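Local coordinates for hypothetical 39.9 kDa protein (Saccharomyces cerevisiae, PDB 2GA8) that acts as an ATP-dependent kinase of the P-loop type that could be involved in endoplasmic reticulum membrane assembly, at residues D9-L14 with Y23-I28; Y269-Q274 with L290-I295; N194-C199 with Y281-D286. One frame throughout, in Å; residues are numbered along the deposited sequence.

Interaction 1: D9-L14 with Y23-I28; sequences DDVLQL and YRVCVI
Val11 meets Val27 through one methyl from each side, CG2 to CG2 at 3.8 Å, and the two side chains cross at about a right angle. The other branch of Val11 turns to the other valine on that strand face: CG1, anti to the backbone N (chi1 172°), lies 4.3 Å from Val25 CG2. One residue of the helix thus straddles two strand residues that face the same way. Leu14, a turn further on, closes the far end of the contact. Its CG is 4.4 Å from Val25 CG1, and that same methyl approaches the Leu14 backbone, with Leu14 C 4.3 Å away.

Behind these side chains, the segment axes come within 9.2 Å and run at 146°, so the helix runs over the strand roughly antiparallel to it. Residues 11 and 14 share the side of the helix turned to the sheet, held there by intrahelical bonds such as Leu14 N to Asp10 O at 3.1 Å. On the strand, Val25 and Val27 point to helix 4-17, whereas Cys26 and Ile28 point to the other face, where they touch Leu284 of helix 275-285. Neighbouring strands widen the bed: Ile262 packs on Val11 and Val25, and Leu291 on Leu14. Backbone bonds from Val25 to Arg261 and Val263, and from Cys26 to Ala289 and Leu291, fix the strand within the parallel sheet.

No hydrogen bond or ion pair spans the two segments. Strand 25-30 leads into the loop that probably binds ATP. Between these segments the contact is purely aliphatic, so no polar pair fixes their angle.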
loop_
_atom_site.group_PDB
_atom_site.type_symbol
_atom_site.label_atom_id
_atom_site.label_comp_id
_atom_site.label_asym_id
_atom_site.label_seq_id
_atom_site.Cartn_x
_atom_site.Cartn_y
_atom_site.Cartn_z
ATOM N N ASP A 9 -8.244 15.712 9.388
ATOM C CA ASP A 9 -9.610 15.982 9.817
ATOM C C ASP A 9 -10.615 15.244 8.945
ATOM O O ASP A 9 -11.577 14.672 9.449
ATOM C CB ASP A 9 -9.913 17.483 9.790
ATOM C CG ASP A 9 -9.177 18.246 10.873
ATOM O OD1 ASP A 9 -8.866 17.645 11.923
ATOM O OD2 ASP A 9 -8.922 19.455 10.679
ATOM N N ASP A 10 -10.390 15.250 7.633
ATOM C CA ASP A 10 -11.308 14.571 6.738
ATOM C C ASP A 10 -11.272 13.064 6.961
ATOM O O ASP A 10 -12.301 12.404 6.882
ATOM C CB ASP A 10 -10.992 14.911 5.276
ATOM C CG ASP A 10 -11.254 16.377 4.953
ATOM O OD1 ASP A 10 -12.238 16.939 5.483
ATOM O OD2 ASP A 10 -10.486 16.964 4.167
ATOM N N VAL A 11 -10.092 12.524 7.253
ATOM C CA VAL A 11 -9.968 11.088 7.509
ATOM C C VAL A 11 -10.747 10.731 8.778
ATOM O O VAL A 11 -11.501 9.760 8.803
ATOM C CB VAL A 11 -8.493 10.676 7.686
ATOM C CG1 VAL A 11 -8.405 9.225 8.150
ATOM C CG2 VAL A 11 -7.752 10.848 6.375
ATOM N N LEU A 12 -10.579 11.530 9.829
ATOM C CA LEU A 12 -11.284 11.271 11.077
ATOM C C LEU A 12 -12.790 11.432 10.909
ATOM O O LEU A 12 -13.573 10.759 11.575
ATOM C CB LEU A 12 -10.781 12.202 12.186
ATOM C CG LEU A 12 -9.319 11.995 12.592
ATOM C CD1 LEU A 12 -8.955 12.950 13.719
ATOM C CD2 LEU A 12 -9.113 10.557 13.034
ATOM N N GLN A 13 -13.201 12.326 10.017
ATOM C CA GLN A 13 -14.625 12.530 9.801
ATOM C C GLN A 13 -15.251 11.297 9.165
ATOM O O GLN A 13 -16.348 10.882 9.541
ATOM C CB GLN A 13 -14.863 13.749 8.914
ATOM C CG GLN A 13 -16.325 14.008 8.625
ATOM C CD GLN A 13 -16.549 15.372 8.015
ATOM O OE1 GLN A 13 -16.037 15.674 6.935
ATOM N NE2 GLN A 13 -17.310 16.211 8.708
ATOM N N LEU A 14 -14.551 10.711 8.201
ATOM C CA LEU A 14 -15.066 9.520 7.534
ATOM C C LEU A 14 -15.060 8.336 8.492
ATOM O O LEU A 14 -16.021 7.574 8.548
ATOM C CB LEU A 14 -14.241 9.188 6.290
ATOM C CG LEU A 14 -14.743 7.963 5.506
ATOM C CD1 LEU A 14 -16.222 8.129 5.179
ATOM C CD2 LEU A 14 -13.942 7.799 4.233
ATOM N N TYR A 23 -14.648 -1.449 10.053
ATOM C CA TYR A 23 -13.640 -1.572 11.095
ATOM C C TYR A 23 -12.499 -0.592 10.846
ATOM O O TYR A 23 -11.887 -0.070 11.781
ATOM C CB TYR A 23 -13.071 -2.985 11.137
ATOM C CG TYR A 23 -12.188 -3.199 12.341
ATOM C CD1 TYR A 23 -12.742 -3.290 13.616
ATOM C CD2 TYR A 23 -10.801 -3.268 12.216
ATOM C CE1 TYR A 23 -11.943 -3.444 14.731
ATOM C CE2 TYR A 23 -9.986 -3.422 13.334
ATOM C CZ TYR A 23 -10.570 -3.509 14.588
ATOM O OH TYR A 23 -9.778 -3.668 15.695
ATOM N N ARG A 24 -12.197 -0.358 9.575
ATOM C CA ARG A 24 -11.135 0.567 9.233
ATOM C C ARG A 24 -11.457 1.347 7.971
ATOM O O ARG A 24 -12.262 0.917 7.144
ATOM C CB ARG A 24 -9.797 -0.183 9.089
ATOM C CG ARG A 24 -9.898 -1.536 8.410
ATOM C CD ARG A 24 -8.541 -2.214 8.230
ATOM N NE ARG A 24 -7.826 -2.428 9.486
ATOM C CZ ARG A 24 -7.146 -3.531 9.789
ATOM N NH1 ARG A 24 -7.088 -4.542 8.934
ATOM N NH2 ARG A 24 -6.498 -3.616 10.941
ATOM N N VAL A 25 -10.857 2.522 7.844
ATOM C CA VAL A 25 -11.081 3.337 6.664
ATOM C C VAL A 25 -9.781 3.355 5.882
ATOM O O VAL A 25 -8.701 3.256 6.458
ATOM C CB VAL A 25 -11.496 4.769 7.038
ATOM C CG1 VAL A 25 -12.805 4.733 7.824
ATOM C CG2 VAL A 25 -10.406 5.435 7.842
ATOM N N CYS A 26 -9.889 3.455 4.567
ATOM C CA CYS A 26 -8.704 3.465 3.725
ATOM C C CYS A 26 -8.547 4.792 3.019
ATOM O O CYS A 26 -9.524 5.471 2.715
ATOM C CB CYS A 26 -8.779 2.351 2.676
ATOM S SG CYS A 26 -8.663 0.670 3.354
ATOM N N VAL A 27 -7.298 5.152 2.766
ATOM C CA VAL A 27 -6.994 6.380 2.060
ATOM C C VAL A 27 -6.046 6.019 0.935
ATOM O O VAL A 27 -5.055 5.322 1.152
ATOM C CB VAL A 27 -6.296 7.411 2.963
ATOM C CG1 VAL A 27 -5.964 8.667 2.152
ATOM C CG2 VAL A 27 -7.186 7.756 4.153
ATOM N N ILE A 28 -6.384 6.454 -0.271
ATOM C CA ILE A 28 -5.536 6.230 -1.432
ATOM C C ILE A 28 -4.887 7.568 -1.753
ATOM O O ILE A 28 -5.569 8.590 -1.834
ATOM C CB ILE A 28 -6.340 5.772 -2.676
ATOM C CG1 ILE A 28 -6.676 4.279 -2.564
ATOM C CG2 ILE A 28 -5.518 6.033 -3.954
ATOM C CD1 ILE A 28 -7.571 3.764 -3.691
#

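Interaction 2: Y269-Q274 with L290-I295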
loop_
_atom_site.group_PDB
_atom_site.type_symbol
_atom_site.label_atom_id
_atom_site.label_comp_id
_atom_site.label_asym_id
_atom_site.label_seq_id
_atom_site.Cartn_x
_atom_site.Cartn_y
_atom_site.Cartn_z
ATOM N N TYR A 269 0.439 3.673 -9.019
ATOM C CA TYR A 269 -0.650 3.073 -9.776
ATOM C C TYR A 269 -1.949 2.673 -9.098
ATOM O O TYR A 269 -2.712 1.866 -9.644
ATOM C CB TYR A 269 -0.055 1.878 -10.531
ATOM C CG TYR A 269 1.200 2.268 -11.295
ATOM C CD1 TYR A 269 1.168 3.306 -12.226
ATOM C CD2 TYR A 269 2.420 1.637 -11.055
ATOM C CE1 TYR A 269 2.316 3.713 -12.898
ATOM C CE2 TYR A 269 3.587 2.039 -11.732
ATOM C CZ TYR A 269 3.517 3.081 -12.650
ATOM O OH TYR A 269 4.645 3.504 -13.316
ATOM N N LEU A 270 -2.237 3.256 -7.940
ATOM C CA LEU A 270 -3.457 2.904 -7.226
ATOM C C LEU A 270 -4.732 3.329 -7.941
ATOM O O LEU A 270 -5.814 2.872 -7.580
ATOM C CB LEU A 270 -3.438 3.501 -5.818
ATOM C CG LEU A 270 -2.166 3.166 -5.034
ATOM C CD1 LEU A 270 -2.262 3.734 -3.625
ATOM C CD2 LEU A 270 -1.971 1.660 -5.001
ATOM N N LEU A 271 -4.602 4.196 -8.946
ATOM C CA LEU A 271 -5.750 4.677 -9.718
ATOM C C LEU A 271 -5.488 4.494 -11.214
ATOM O O LEU A 271 -5.994 5.253 -12.044
ATOM C CB LEU A 271 -6.002 6.161 -9.419
ATOM C CG LEU A 271 -6.462 6.502 -7.996
ATOM C CD1 LEU A 271 -6.475 8.012 -7.816
ATOM C CD2 LEU A 271 -7.851 5.905 -7.745
ATOM N N TYR A 272 -4.712 3.465 -11.539
ATOM C CA TYR A 272 -4.323 3.152 -12.917
ATOM C C TYR A 272 -5.377 2.236 -13.547
ATOM O O TYR A 272 -5.706 1.195 -12.984
ATOM C CB TYR A 272 -2.953 2.475 -12.883
ATOM C CG TYR A 272 -2.178 2.546 -14.167
ATOM C CD1 TYR A 272 -1.541 3.727 -14.558
ATOM C CD2 TYR A 272 -2.057 1.426 -14.986
ATOM C CE1 TYR A 272 -0.795 3.783 -15.734
ATOM C CE2 TYR A 272 -1.318 1.474 -16.162
ATOM C CZ TYR A 272 -0.688 2.655 -16.527
ATOM O OH TYR A 272 0.057 2.699 -17.680
ATOM N N ASP A 273 -5.891 2.621 -14.717
ATOM C CA ASP A 273 -6.964 1.870 -15.382
ATOM C C ASP A 273 -6.633 0.581 -16.131
ATOM O O ASP A 273 -7.387 0.171 -17.022
ATOM C CB ASP A 273 -7.740 2.799 -16.334
ATOM C CG ASP A 273 -6.908 3.265 -17.528
ATOM O OD1 ASP A 273 -5.864 2.649 -17.824
ATOM O OD2 ASP A 273 -7.311 4.247 -18.189
ATOM N N GLN A 274 -5.542 -0.078 -15.769
ATOM C CA GLN A 274 -5.172 -1.309 -16.448
ATOM C C GLN A 274 -4.999 -2.489 -15.509
ATOM O O GLN A 274 -4.724 -2.319 -14.317
ATOM C CB GLN A 274 -3.879 -1.105 -17.239
ATOM C CG GLN A 274 -3.990 -0.064 -18.333
ATOM C CD GLN A 274 -5.003 -0.444 -19.390
ATOM O OE1 GLN A 274 -4.948 -1.540 -19.949
ATOM N NE2 GLN A 274 -5.935 0.465 -19.674
ATOM N N LEU A 290 -13.645 4.878 1.934
ATOM C CA LEU A 290 -12.444 5.245 1.197
ATOM C C LEU A 290 -12.366 6.730 0.852
ATOM O O LEU A 290 -13.349 7.330 0.425
ATOM C CB LEU A 290 -12.378 4.451 -0.111
ATOM C CG LEU A 290 -11.253 4.840 -1.078
ATOM C CD1 LEU A 290 -9.923 4.359 -0.515
ATOM C CD2 LEU A 290 -11.502 4.227 -2.448
ATOM N N LEU A 291 -11.187 7.311 1.048
ATOM C CA LEU A 291 -10.929 8.697 0.675
ATOM C C LEU A 291 -9.847 8.554 -0.389
ATOM O O LEU A 291 -8.930 7.748 -0.232
ATOM C CB LEU A 291 -10.413 9.516 1.861
ATOM C CG LEU A 291 -11.531 10.006 2.790
ATOM C CD1 LEU A 291 -10.939 10.823 3.925
ATOM C CD2 LEU A 291 -12.526 10.841 1.988
ATOM N N VAL A 292 -9.972 9.310 -1.475
ATOM C CA VAL A 292 -9.023 9.243 -2.581
ATOM C C VAL A 292 -8.424 10.606 -2.919
ATOM O O VAL A 292 -9.152 11.569 -3.151
ATOM C CB VAL A 292 -9.708 8.684 -3.846
ATOM C CG1 VAL A 292 -8.698 8.557 -4.984
ATOM C CG2 VAL A 292 -10.342 7.327 -3.533
ATOM N N TYR A 293 -7.093 10.669 -2.946
ATOM C CA TYR A 293 -6.372 11.901 -3.259
ATOM C C TYR A 293 -5.375 11.665 -4.378
ATOM O O TYR A 293 -4.699 10.632 -4.426
ATOM C CB TYR A 293 -5.616 12.410 -2.034
ATOM C CG TYR A 293 -6.516 12.740 -0.870
ATOM C CD1 TYR A 293 -7.311 13.886 -0.881
ATOM C CD2 TYR A 293 -6.607 11.883 0.224
ATOM C CE1 TYR A 293 -8.179 14.169 0.171
ATOM C CE2 TYR A 293 -7.472 12.153 1.280
ATOM C CZ TYR A 293 -8.255 13.295 1.248
ATOM O OH TYR A 293 -9.118 13.552 2.290
ATOM N N LYS A 294 -5.289 12.627 -5.284
ATOM C CA LYS A 294 -4.355 12.525 -6.391
ATOM C C LYS A 294 -3.608 13.849 -6.412
ATOM O O LYS A 294 -4.218 14.915 -6.450
ATOM C CB LYS A 294 -5.119 12.291 -7.700
ATOM C CG LYS A 294 -4.261 11.804 -8.855
ATOM C CD LYS A 294 -3.476 12.930 -9.473
ATOM C CE LYS A 294 -2.614 12.427 -10.619
ATOM N NZ LYS A 294 -1.870 13.544 -11.243
ATOM N N ILE A 295 -2.284 13.773 -6.366
ATOM C CA ILE A 295 -1.456 14.969 -6.355
ATOM C C ILE A 295 -1.230 15.530 -7.752
ATOM O O ILE A 295 -0.864 14.802 -8.668
ATOM C CB ILE A 295 -0.071 14.679 -5.723
ATOM C CG1 ILE A 295 -0.248 14.131 -4.305
ATOM C CG2 ILE A 295 0.779 15.955 -5.704
ATOM C CD1 ILE A 295 1.058 13.664 -3.666
#
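Lys294, whose stem lies beside Leu271, has its NZ held by Ile295 O at 3.0 Å and by a salt bridge to Asp338. The nitrogen stands 36° above the carbonyl plane of Ile295 and has a long, weak ion pair with Asp296. A bend at the second torsion (chi2 -78°), followed by an extended chain, carries the ammonium group away from the 269-274 loop. What remains for the loop is the apolar stem, Lys294 CB lying 4.5 Å from Leu271 CD1.

The main contact is that of Leu271 with Val292, which reach toward each other tip to tip. Val292 CG1, anti to its own backbone N, sits at the fork of the leucine, 3.6 Å from Leu271 CD1 and 3.9 Å from Leu271 CD2. Both residues are buried.

The leucine is presented by a type I turn spanning Tyr269 to Tyr272, closed by Tyr272 N to Tyr269 O at 3.2 Å. Val30 touches Leu271 too, and Ile342 meets it through both side chain and backbone. Further along, Gln274 NE2 meets Asp273 OD1 at 2.9 Å from well above the carboxylate plane (59°). The same oxygen bonds His340 ND1, tying the loop's far end to the segment past helix 335-339.

The loop follows strand 262-267 and packs on strand 290-296 in a parallel sheet of strand order 2-3-1-4-5. The lysine sits close to the phosphate-binding loop, which probably holds ATP. This strand order is that of the P-loop kinase fold.

Interaction 3: N194-C199 with Y281-D286; sequences NFLQLC and YKTLAD
While Cys199 packs against Thr283 and Leu284, the ring of Tyr281 on the partner helix is turned away from helix 192-206. One face of that ring carries Ala285 of the next helical turn, whose CB stands 3.7 Å above the plane and over the ring centre. On the other helix, the Phe195 ring meets Phe164 edge-to-face and packs against Leu270 and Ile280. Neither ring enters the contact between the segments.

Across the helices, Cys199 receives two methyls. Thr283 CG2 comes up to Cys199 O at 3.6 Å, while Leu284 CD2 lies 3.8 Å from that same oxygen and 3.9 Å from Cys199 CB. One turn earlier, Leu196 crosses Thr283 at about a right angle, with Leu196 CD1 3.7 Å from Thr283 OG1. A chi1 of -65° sets this hydroxyl beside the threonine's backbone N, and its hydrogen bond goes back to Lys279 O, within its own helix.

The two segment axes run nearly parallel, 13° apart and 9.8 Å at closest approach. Helix 275-285 is the connection between strands 262-267 and 290-296, a beta-alpha-beta crossover that passes over strand 25-30, which lies between them in the sheet. Helix 192-206 lies beside it. The crossover helix rests on the sheet where Leu284 and Tyr281 both touch Leu290.

No hydrogen bond was found between the segments. At the exposed border of helix 275-285, Lys282 NZ reaches Asp286 OD2 at 3.0 Å, a salt bridge taken on the syn lone pair. Leu196, for its part, lies close to a bound sulfate.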
loop_
_atom_site.group_PDB
_atom_site.type_symbol
_atom_site.label_atom_id
_atom_site.label_comp_id
_atom_site.label_asym_id
_atom_site.label_seq_id
_atom_site.Cartn_x
_atom_site.Cartn_y
_atom_site.Cartn_z
ATOM N N ASN A 194 -0.503 -9.498 -6.088
ATOM C CA ASN A 194 -0.475 -9.540 -4.634
ATOM C C ASN A 194 -0.890 -8.225 -3.985
ATOM O O ASN A 194 -1.392 -8.225 -2.862
ATOM C CB ASN A 194 0.905 -9.982 -4.124
ATOM C CG ASN A 194 0.809 -11.010 -3.008
ATOM O OD1 ASN A 194 1.689 -11.107 -2.150
ATOM N ND2 ASN A 194 -0.262 -11.789 -3.019
ATOM N N PHE A 195 -0.686 -7.102 -4.668
ATOM C CA PHE A 195 -1.109 -5.839 -4.083
ATOM C C PHE A 195 -2.637 -5.837 -4.063
ATOM O O PHE A 195 -3.266 -5.422 -3.092
ATOM C CB PHE A 195 -0.610 -4.644 -4.888
ATOM C CG PHE A 195 -0.832 -3.338 -4.189
ATOM C CD1 PHE A 195 0.072 -2.890 -3.232
ATOM C CD2 PHE A 195 -1.994 -2.606 -4.405
ATOM C CE1 PHE A 195 -0.180 -1.733 -2.495
ATOM C CE2 PHE A 195 -2.256 -1.449 -3.670
ATOM C CZ PHE A 195 -1.349 -1.016 -2.716
ATOM N N LEU A 196 -3.237 -6.299 -5.154
ATOM C CA LEU A 196 -4.687 -6.375 -5.220
ATOM C C LEU A 196 -5.158 -7.312 -4.109
ATOM O O LEU A 196 -6.172 -7.058 -3.460
ATOM C CB LEU A 196 -5.135 -6.914 -6.583
ATOM C CG LEU A 196 -6.640 -7.168 -6.736
ATOM C CD1 LEU A 196 -7.406 -5.873 -6.473
ATOM C CD2 LEU A 196 -6.932 -7.691 -8.147
ATOM N N GLN A 197 -4.411 -8.389 -3.872
ATOM C CA GLN A 197 -4.786 -9.331 -2.830
ATOM C C GLN A 197 -4.733 -8.654 -1.463
ATOM O O GLN A 197 -5.563 -8.928 -0.603
ATOM C CB GLN A 197 -3.873 -10.561 -2.852
ATOM C CG GLN A 197 -4.381 -11.723 -2.005
ATOM C CD GLN A 197 -5.796 -12.155 -2.377
ATOM O OE1 GLN A 197 -6.141 -12.241 -3.552
ATOM N NE2 GLN A 197 -6.612 -12.442 -1.370
ATOM N N LEU A 198 -3.759 -7.774 -1.251
ATOM C CA LEU A 198 -3.692 -7.064 0.024
ATOM C C LEU A 198 -4.951 -6.209 0.147
ATOM O O LEU A 198 -5.542 -6.113 1.221
ATOM C CB LEU A 198 -2.449 -6.166 0.095
ATOM C CG LEU A 198 -2.367 -5.230 1.310
ATOM C CD1 LEU A 198 -2.344 -6.045 2.595
ATOM C CD2 LEU A 198 -1.110 -4.359 1.208
ATOM N N CYS A 199 -5.368 -5.589 -0.953
ATOM C CA CYS A 199 -6.568 -4.756 -0.920
ATOM C C CYS A 199 -7.818 -5.571 -0.606
ATOM O O CYS A 199 -8.700 -5.089 0.091
ATOM C CB CYS A 199 -6.742 -3.997 -2.233
ATOM S SG CYS A 199 -5.457 -2.760 -2.490
ATOM N N TYR A 281 -9.253 0.470 -6.898
ATOM C CA TYR A 281 -10.242 1.453 -6.471
ATOM C C TYR A 281 -11.541 0.781 -6.056
ATOM O O TYR A 281 -12.004 0.957 -4.933
ATOM C CB TYR A 281 -10.535 2.463 -7.590
ATOM C CG TYR A 281 -11.695 3.394 -7.290
ATOM C CD1 TYR A 281 -11.557 4.444 -6.384
ATOM C CD2 TYR A 281 -12.937 3.205 -7.892
ATOM C CE1 TYR A 281 -12.635 5.287 -6.079
ATOM C CE2 TYR A 281 -14.023 4.042 -7.593
ATOM C CZ TYR A 281 -13.862 5.077 -6.686
ATOM O OH TYR A 281 -14.927 5.899 -6.383
ATOM N N LYS A 282 -12.133 0.015 -6.966
ATOM C CA LYS A 282 -13.386 -0.653 -6.661
ATOM C C LYS A 282 -13.284 -1.541 -5.426
ATOM O O LYS A 282 -14.180 -1.532 -4.590
ATOM C CB LYS A 282 -13.868 -1.483 -7.855
ATOM C CG LYS A 282 -15.194 -2.176 -7.601
ATOM C CD LYS A 282 -15.733 -2.850 -8.849
ATOM C CE LYS A 282 -17.016 -3.608 -8.539
ATOM N NZ LYS A 282 -18.051 -2.718 -7.950
ATOM N N THR A 283 -12.198 -2.302 -5.307
ATOM C CA THR A 283 -12.041 -3.182 -4.154
ATOM C C THR A 283 -12.078 -2.384 -2.851
ATOM O O THR A 283 -12.733 -2.787 -1.896
ATOM C CB THR A 283 -10.733 -4.007 -4.234
ATOM O OG1 THR A 283 -10.798 -4.903 -5.356
ATOM C CG2 THR A 283 -10.546 -4.831 -2.972
ATOM N N LEU A 284 -11.400 -1.238 -2.817
ATOM C CA LEU A 284 -11.406 -0.418 -1.607
ATOM C C LEU A 284 -12.627 0.501 -1.534
ATOM O O LEU A 284 -13.169 0.743 -0.456
ATOM C CB LEU A 284 -10.117 0.414 -1.521
ATOM C CG LEU A 284 -8.807 -0.382 -1.437
ATOM C CD1 LEU A 284 -7.635 0.577 -1.303
ATOM C CD2 LEU A 284 -8.844 -1.326 -0.246
ATOM N N ALA A 285 -13.070 1.005 -2.682
ATOM C CA ALA A 285 -14.225 1.898 -2.719
ATOM C C ALA A 285 -15.490 1.176 -2.266
ATOM O O ALA A 285 -16.345 1.764 -1.602
ATOM C CB ALA A 285 -14.416 2.453 -4.128
ATOM N N ASP A 286 -15.602 -0.099 -2.621
ATOM C CA ASP A 286 -16.775 -0.880 -2.251
ATOM C C ASP A 286 -16.951 -1.087 -0.747
ATOM O O ASP A 286 -17.988 -1.577 -0.311
ATOM C CB ASP A 286 -16.768 -2.232 -2.973
ATOM C CG ASP A 286 -17.199 -2.115 -4.428
ATOM O OD1 ASP A 286 -17.667 -1.030 -4.831
ATOM O OD2 ASP A 286 -17.081 -3.111 -5.168
#

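From the N terminus, interaction 1 comes first and closes the short loop between helix 4-17 and strand 25-30, before the others open. Interaction 3 then starts at 194-199 and interaction 2 at 269-274; interaction 3 ends at 281-286 and interaction 2 at 290-295, so the two cross rather than nest. Interaction 3 spans a long excursion containing strands of the mixed sheet, whereas interaction 2 spans little more than helix 275-285. Strand 290-296 pairs with strand 25-30, linking interactions 1 and 2 through the parallel sheet. Interaction 3 packs on the other face of strand 25-30 from helix 4-17, and Phe195 meets Leu270, joining it to interaction 2.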